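PDB 2EAB: alpha-fucosidase from Bifidobacterium bifidum, which probably hydrolyses alpha-1,2-linked L-fucosyl bonds of glycans, releasing L-fucose, this chain being the glycoside hydrolase family 95 catalytic portion of a longer membrane protein. Local coordinates for residues 128-140 with 400-413. Sequence-based numbering, arbitrary orientation.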
loop_
_atom_site.group_PDB
_atom_site.type_symbol
_atom_site.label_atom_id
_atom_site.label_comp_id
_atom_site.label_asym_id
_atom_site.label_seq_id
_atom_site.Cartn_x
_atom_site.Cartn_y
_atom_site.Cartn_z
ATOM N N GLU A 128 -18.809 -14.293 -10.592
ATOM C CA GLU A 128 -18.902 -14.446 -12.046
ATOM C C GLU A 128 -19.390 -13.216 -12.796
ATOM O O GLU A 128 -19.119 -13.085 -13.990
ATOM C CB GLU A 128 -19.772 -15.646 -12.420
ATOM C CG GLU A 128 -19.378 -16.958 -11.749
ATOM C CD GLU A 128 -19.990 -17.146 -10.363
ATOM O OE1 GLU A 128 -20.765 -16.275 -9.909
ATOM O OE2 GLU A 128 -19.699 -18.182 -9.728
ATOM N N ASN A 129 -20.107 -12.330 -12.111
ATOM C CA ASN A 129 -20.752 -11.192 -12.762
ATOM C C ASN A 129 -19.884 -9.943 -12.668
ATOM O O ASN A 129 -19.778 -9.330 -11.601
ATOM C CB ASN A 129 -22.139 -10.945 -12.155
ATOM C CG ASN A 129 -22.942 -9.885 -12.919
ATOM O OD1 ASN A 129 -22.380 -9.068 -13.644
ATOM N ND2 ASN A 129 -24.262 -9.893 -12.746
ATOM N N ALA A 130 -19.257 -9.576 -13.785
ATOM C CA ALA A 130 -18.328 -8.446 -13.815
ATOM C C ALA A 130 -18.991 -7.100 -13.513
ATOM O O ALA A 130 -18.315 -6.175 -13.061
ATOM C CB ALA A 130 -17.591 -8.395 -15.143
ATOM N N ALA A 131 -20.294 -6.992 -13.778
ATOM C CA ALA A 131 -21.060 -5.790 -13.446
ATOM C C ALA A 131 -21.289 -5.664 -11.943
ATOM O O ALA A 131 -21.376 -4.556 -11.419
ATOM C CB ALA A 131 -22.387 -5.781 -14.184
ATOM N N GLU A 132 -21.416 -6.801 -11.263
ATOM C CA GLU A 132 -21.516 -6.810 -9.799
ATOM C C GLU A 132 -20.174 -6.510 -9.152
ATOM O O GLU A 132 -20.104 -5.814 -8.138
ATOM C CB GLU A 132 -22.002 -8.161 -9.290
ATOM C CG GLU A 132 -23.476 -8.447 -9.486
ATOM C CD GLU A 132 -23.907 -9.710 -8.772
ATOM O OE1 GLU A 132 -23.035 -10.538 -8.428
ATOM O OE2 GLU A 132 -25.124 -9.871 -8.542
ATOM N N GLN A 133 -19.106 -7.058 -9.718
ATOM C CA GLN A 133 -17.783 -6.804 -9.177
ATOM C C GLN A 133 -17.461 -5.320 -9.293
ATOM O O GLN A 133 -17.064 -4.683 -8.319
ATOM C CB GLN A 133 -16.738 -7.628 -9.913
ATOM C CG GLN A 133 -15.355 -7.482 -9.299
ATOM C CD GLN A 133 -14.350 -8.490 -9.818
ATOM O OE1 GLN A 133 -14.681 -9.394 -10.598
ATOM N NE2 GLN A 133 -13.109 -8.347 -9.368
ATOM N N GLY A 134 -17.645 -4.774 -10.491
ATOM C CA GLY A 134 -17.343 -3.378 -10.744
ATOM C C GLY A 134 -15.859 -3.092 -10.691
ATOM O O GLY A 134 -15.031 -3.999 -10.760
ATOM N N ASN A 135 -15.536 -1.808 -10.610
ATOM C CA ASN A 135 -14.164 -1.326 -10.607
ATOM C C ASN A 135 -14.131 0.151 -10.254
ATOM O O ASN A 135 -15.178 0.795 -10.154
ATOM C CB ASN A 135 -13.439 -1.631 -11.936
ATOM C CG ASN A 135 -14.029 -0.907 -13.157
ATOM O OD1 ASN A 135 -15.118 -0.324 -13.131
ATOM N ND2 ASN A 135 -13.283 -0.962 -14.248
ATOM N N TYR A 136 -12.928 0.662 -10.028
ATOM C CA TYR A 136 -12.697 2.076 -9.793
ATOM C C TYR A 136 -12.698 2.822 -11.119
ATOM O O TYR A 136 -12.077 2.368 -12.079
ATOM C CB TYR A 136 -11.333 2.241 -9.143
ATOM C CG TYR A 136 -10.982 3.650 -8.719
ATOM C CD1 TYR A 136 -11.806 4.362 -7.858
ATOM C CD2 TYR A 136 -9.797 4.249 -9.141
ATOM C CE1 TYR A 136 -11.468 5.641 -7.434
ATOM C CE2 TYR A 136 -9.450 5.535 -8.731
ATOM C CZ TYR A 136 -10.289 6.219 -7.873
ATOM O OH TYR A 136 -9.954 7.479 -7.434
ATOM N N LEU A 137 -13.375 3.969 -11.152
ATOM C CA LEU A 137 -13.487 4.789 -12.360
ATOM C C LEU A 137 -12.681 6.069 -12.280
ATOM O O LEU A 137 -12.747 6.779 -11.273
ATOM C CB LEU A 137 -14.937 5.235 -12.566
ATOM C CG LEU A 137 -16.048 4.218 -12.790
ATOM C CD1 LEU A 137 -17.390 4.906 -12.905
ATOM C CD2 LEU A 137 -15.785 3.383 -14.000
ATOM N N ASN A 138 -11.980 6.408 -13.363
ATOM C CA ASN A 138 -11.601 7.799 -13.570
ATOM C C ASN A 138 -12.888 8.621 -13.573
ATOM O O ASN A 138 -13.845 8.270 -14.267
ATOM C CB ASN A 138 -10.864 7.993 -14.892
ATOM C CG ASN A 138 -10.786 9.452 -15.298
ATOM O OD1 ASN A 138 -10.103 10.259 -14.656
ATOM N ND2 ASN A 138 -11.511 9.811 -16.344
ATOM N N TRP A 139 -12.918 9.702 -12.800
ATOM C CA TRP A 139 -14.096 10.561 -12.743
ATOM C C TRP A 139 -14.238 11.318 -14.064
ATOM O O TRP A 139 -15.286 11.257 -14.723
ATOM C CB TRP A 139 -13.993 11.522 -11.559
ATOM C CG TRP A 139 -15.180 12.417 -11.347
ATOM C CD1 TRP A 139 -15.642 13.391 -12.189
ATOM C CD2 TRP A 139 -16.027 12.444 -10.198
ATOM N NE1 TRP A 139 -16.737 14.009 -11.636
ATOM C CE2 TRP A 139 -16.997 13.447 -10.417
ATOM C CE3 TRP A 139 -16.072 11.707 -9.008
ATOM C CZ2 TRP A 139 -17.992 13.741 -9.485
ATOM C CZ3 TRP A 139 -17.061 12.001 -8.082
ATOM C CH2 TRP A 139 -18.010 13.009 -8.327
ATOM N N GLY A 140 -13.171 12.010 -14.454
ATOM C CA GLY A 140 -13.140 12.766 -15.696
ATOM C C GLY A 140 -11.912 13.644 -15.726
ATOM O O GLY A 140 -10.831 13.231 -15.287
ATOM N N ILE A 400 -5.216 6.783 -5.754
ATOM C CA ILE A 400 -6.515 7.324 -6.147
ATOM C C ILE A 400 -6.515 7.836 -7.595
ATOM O O ILE A 400 -7.524 8.384 -8.045
ATOM C CB ILE A 400 -7.005 8.493 -5.221
ATOM C CG1 ILE A 400 -6.000 9.657 -5.188
ATOM C CG2 ILE A 400 -7.376 7.983 -3.837
ATOM C CD1 ILE A 400 -6.540 10.911 -4.529
ATOM N N TRP A 401 -5.408 7.660 -8.318
ATOM C CA TRP A 401 -5.208 8.341 -9.604
ATOM C C TRP A 401 -5.408 7.405 -10.785
ATOM O O TRP A 401 -4.744 6.381 -10.877
ATOM C CB TRP A 401 -3.811 8.984 -9.659
ATOM C CG TRP A 401 -3.604 9.976 -8.556
ATOM C CD1 TRP A 401 -4.063 11.258 -8.526
ATOM C CD2 TRP A 401 -2.922 9.764 -7.311
ATOM N NE1 TRP A 401 -3.698 11.870 -7.348
ATOM C CE2 TRP A 401 -3.007 10.971 -6.579
ATOM C CE3 TRP A 401 -2.254 8.670 -6.741
ATOM C CZ2 TRP A 401 -2.431 11.124 -5.312
ATOM C CZ3 TRP A 401 -1.687 8.823 -5.482
ATOM C CH2 TRP A 401 -1.785 10.040 -4.779
ATOM N N SER A 402 -6.309 7.765 -11.696
ATOM C CA SER A 402 -6.559 6.956 -12.889
ATOM C C SER A 402 -7.116 7.821 -14.004
ATOM O O SER A 402 -7.712 8.860 -13.747
ATOM C CB SER A 402 -7.539 5.831 -12.589
ATOM O OG SER A 402 -8.828 6.365 -12.366
ATOM N N VAL A 403 -6.922 7.356 -15.234
ATOM C CA VAL A 403 -7.465 8.014 -16.419
ATOM C C VAL A 403 -8.487 7.133 -17.145
ATOM O O VAL A 403 -9.311 7.634 -17.907
ATOM C CB VAL A 403 -6.333 8.448 -17.395
ATOM C CG1 VAL A 403 -5.734 7.254 -18.124
ATOM C CG2 VAL A 403 -6.830 9.497 -18.385
ATOM N N THR A 404 -8.426 5.831 -16.897
ATOM C CA THR A 404 -9.289 4.862 -17.566
ATOM C C THR A 404 -10.593 4.668 -16.797
ATOM O O THR A 404 -10.627 4.804 -15.569
ATOM C CB THR A 404 -8.570 3.515 -17.707
ATOM O OG1 THR A 404 -8.093 3.104 -16.421
ATOM C CG2 THR A 404 -7.383 3.633 -18.659
ATOM N N ALA A 405 -11.667 4.359 -17.522
ATOM C CA ALA A 405 -12.953 4.055 -16.895
ATOM C C ALA A 405 -13.793 3.151 -17.775
ATOM O O ALA A 405 -13.735 3.229 -19.002
ATOM C CB ALA A 405 -13.723 5.335 -16.579
ATOM N N GLY A 406 -14.577 2.297 -17.129
ATOM C CA GLY A 406 -15.614 1.513 -17.791
ATOM C C GLY A 406 -16.474 0.909 -16.700
ATOM O O GLY A 406 -16.127 0.999 -15.518
ATOM N N ASP A 407 -17.587 0.287 -17.074
ATOM C CA ASP A 407 -18.545 -0.187 -16.072
ATOM C C ASP A 407 -18.104 -1.439 -15.324
ATOM O O ASP A 407 -18.340 -1.558 -14.121
ATOM C CB ASP A 407 -19.905 -0.481 -16.715
ATOM C CG ASP A 407 -20.764 0.752 -16.898
ATOM O OD1 ASP A 407 -20.286 1.893 -16.691
ATOM O OD2 ASP A 407 -21.939 0.561 -17.288
ATOM N N ASN A 408 -17.497 -2.384 -16.033
ATOM C CA ASN A 408 -17.332 -3.733 -15.504
ATOM C C ASN A 408 -15.900 -4.068 -15.111
ATOM O O ASN A 408 -14.944 -3.497 -15.652
ATOM C CB ASN A 408 -17.830 -4.765 -16.521
ATOM C CG ASN A 408 -19.343 -4.731 -16.725
ATOM O OD1 ASN A 408 -20.070 -4.021 -16.040
ATOM N ND2 ASN A 408 -19.823 -5.550 -17.652
ATOM N N ALA A 409 -15.767 -5.018 -14.187
ATOM C CA ALA A 409 -14.469 -5.557 -13.810
ATOM C C ALA A 409 -13.747 -6.146 -15.013
ATOM O O ALA A 409 -14.383 -6.588 -15.985
ATOM C CB ALA A 409 -14.638 -6.612 -12.745
ATOM N N HIS A 410 -12.416 -6.156 -14.932
ATOM C CA HIS A 410 -11.559 -6.726 -15.970
ATOM C C HIS A 410 -11.919 -6.124 -17.338
ATOM O O HIS A 410 -11.947 -6.824 -18.358
ATOM C CB HIS A 410 -11.659 -8.267 -15.976
ATOM C CG HIS A 410 -11.606 -8.901 -14.610
ATOM N ND1 HIS A 410 -10.439 -9.034 -13.890
ATOM C CD2 HIS A 410 -12.579 -9.455 -13.847
ATOM C CE1 HIS A 410 -10.695 -9.631 -12.739
ATOM N NE2 HIS A 410 -11.987 -9.899 -12.689
ATOM N N GLY A 411 -12.189 -4.819 -17.331
ATOM C CA GLY A 411 -12.636 -4.085 -18.512
ATOM C C GLY A 411 -11.595 -3.095 -19.001
ATOM O O GLY A 411 -10.517 -3.493 -19.444
ATOM N N ASN A 412 -11.916 -1.810 -18.921
ATOM C CA ASN A 412 -11.042 -0.756 -19.453
ATOM C C ASN A 412 -9.893 -0.353 -18.529
ATOM O O ASN A 412 -8.982 0.366 -18.946
ATOM C CB ASN A 412 -11.852 0.500 -19.783
ATOM C CG ASN A 412 -12.837 0.290 -20.912
ATOM O OD1 ASN A 412 -12.676 -0.606 -21.749
ATOM N ND2 ASN A 412 -13.871 1.121 -20.941
ATOM N N THR A 413 -9.953 -0.802 -17.277
ATOM C CA THR A 413 -8.977 -0.412 -16.264
ATOM C C THR A 413 -8.270 -1.665 -15.770
ATOM O O THR A 413 -8.932 -2.621 -15.377
ATOM C CB THR A 413 -9.676 0.334 -15.124
ATOM O OG1 THR A 413 -10.200 1.561 -15.645
ATOM C CG2 THR A 413 -8.723 0.636 -13.977
HETATM O O HOH W 1 -11.676 -2.707 -15.638
HETATM O O HOH W 2 -14.131 -1.196 -17.137
HETATM O O HOH W 3 -12.675 1.688 -14.655
HETATM O O HOH W 4 -9.893 3.896 -12.990
#
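Q133 lays its extended side chain along the methyl group of A409. Q133 CB lies 3.7 Å from A409 CB, CG comes to a similar distance, and CD approaches the same A409 CB to 3.5 Å; beyond it OE1 still borders this methyl, while NE2, at the end of the chain, donates to OE1 of E486. With its CG anti to the backbone N (chi1 -175°), Q133 can run past A409 in this way. The backbone of A409 is tied to the short helix too: its N donates to A130 O at 3.0 Å, nearly straight at 173°, and G134 N reaches that oxygen from the opposite face of the carbonyl plane. The contact thus joins the N-terminal beta-sandwich region, where the chain leads from helix 130-133 into strand 140-145, to a long loop of the family 95 catalytic region, which belongs to the six-hairpin glycosidase clan. Between them, water 2 accepts from N135 ND2 at 3.0 Å and donates to N408 O, and water 4 donates to both Y136 O and T404 O. N138 N donates directly to T404 O, 3.0 Å away. At the far end, Y136 OH donates to I400 O at 2.7 Å, with that oxygen in plane at the ring edge. A phenylalanine in place of Y136 would probably leave I400 O without this donor. The I400 side chain comes, at its nearest atom, to about 4 Å from the calcium ion, whose site is formed by G57, E77, S386 and L393.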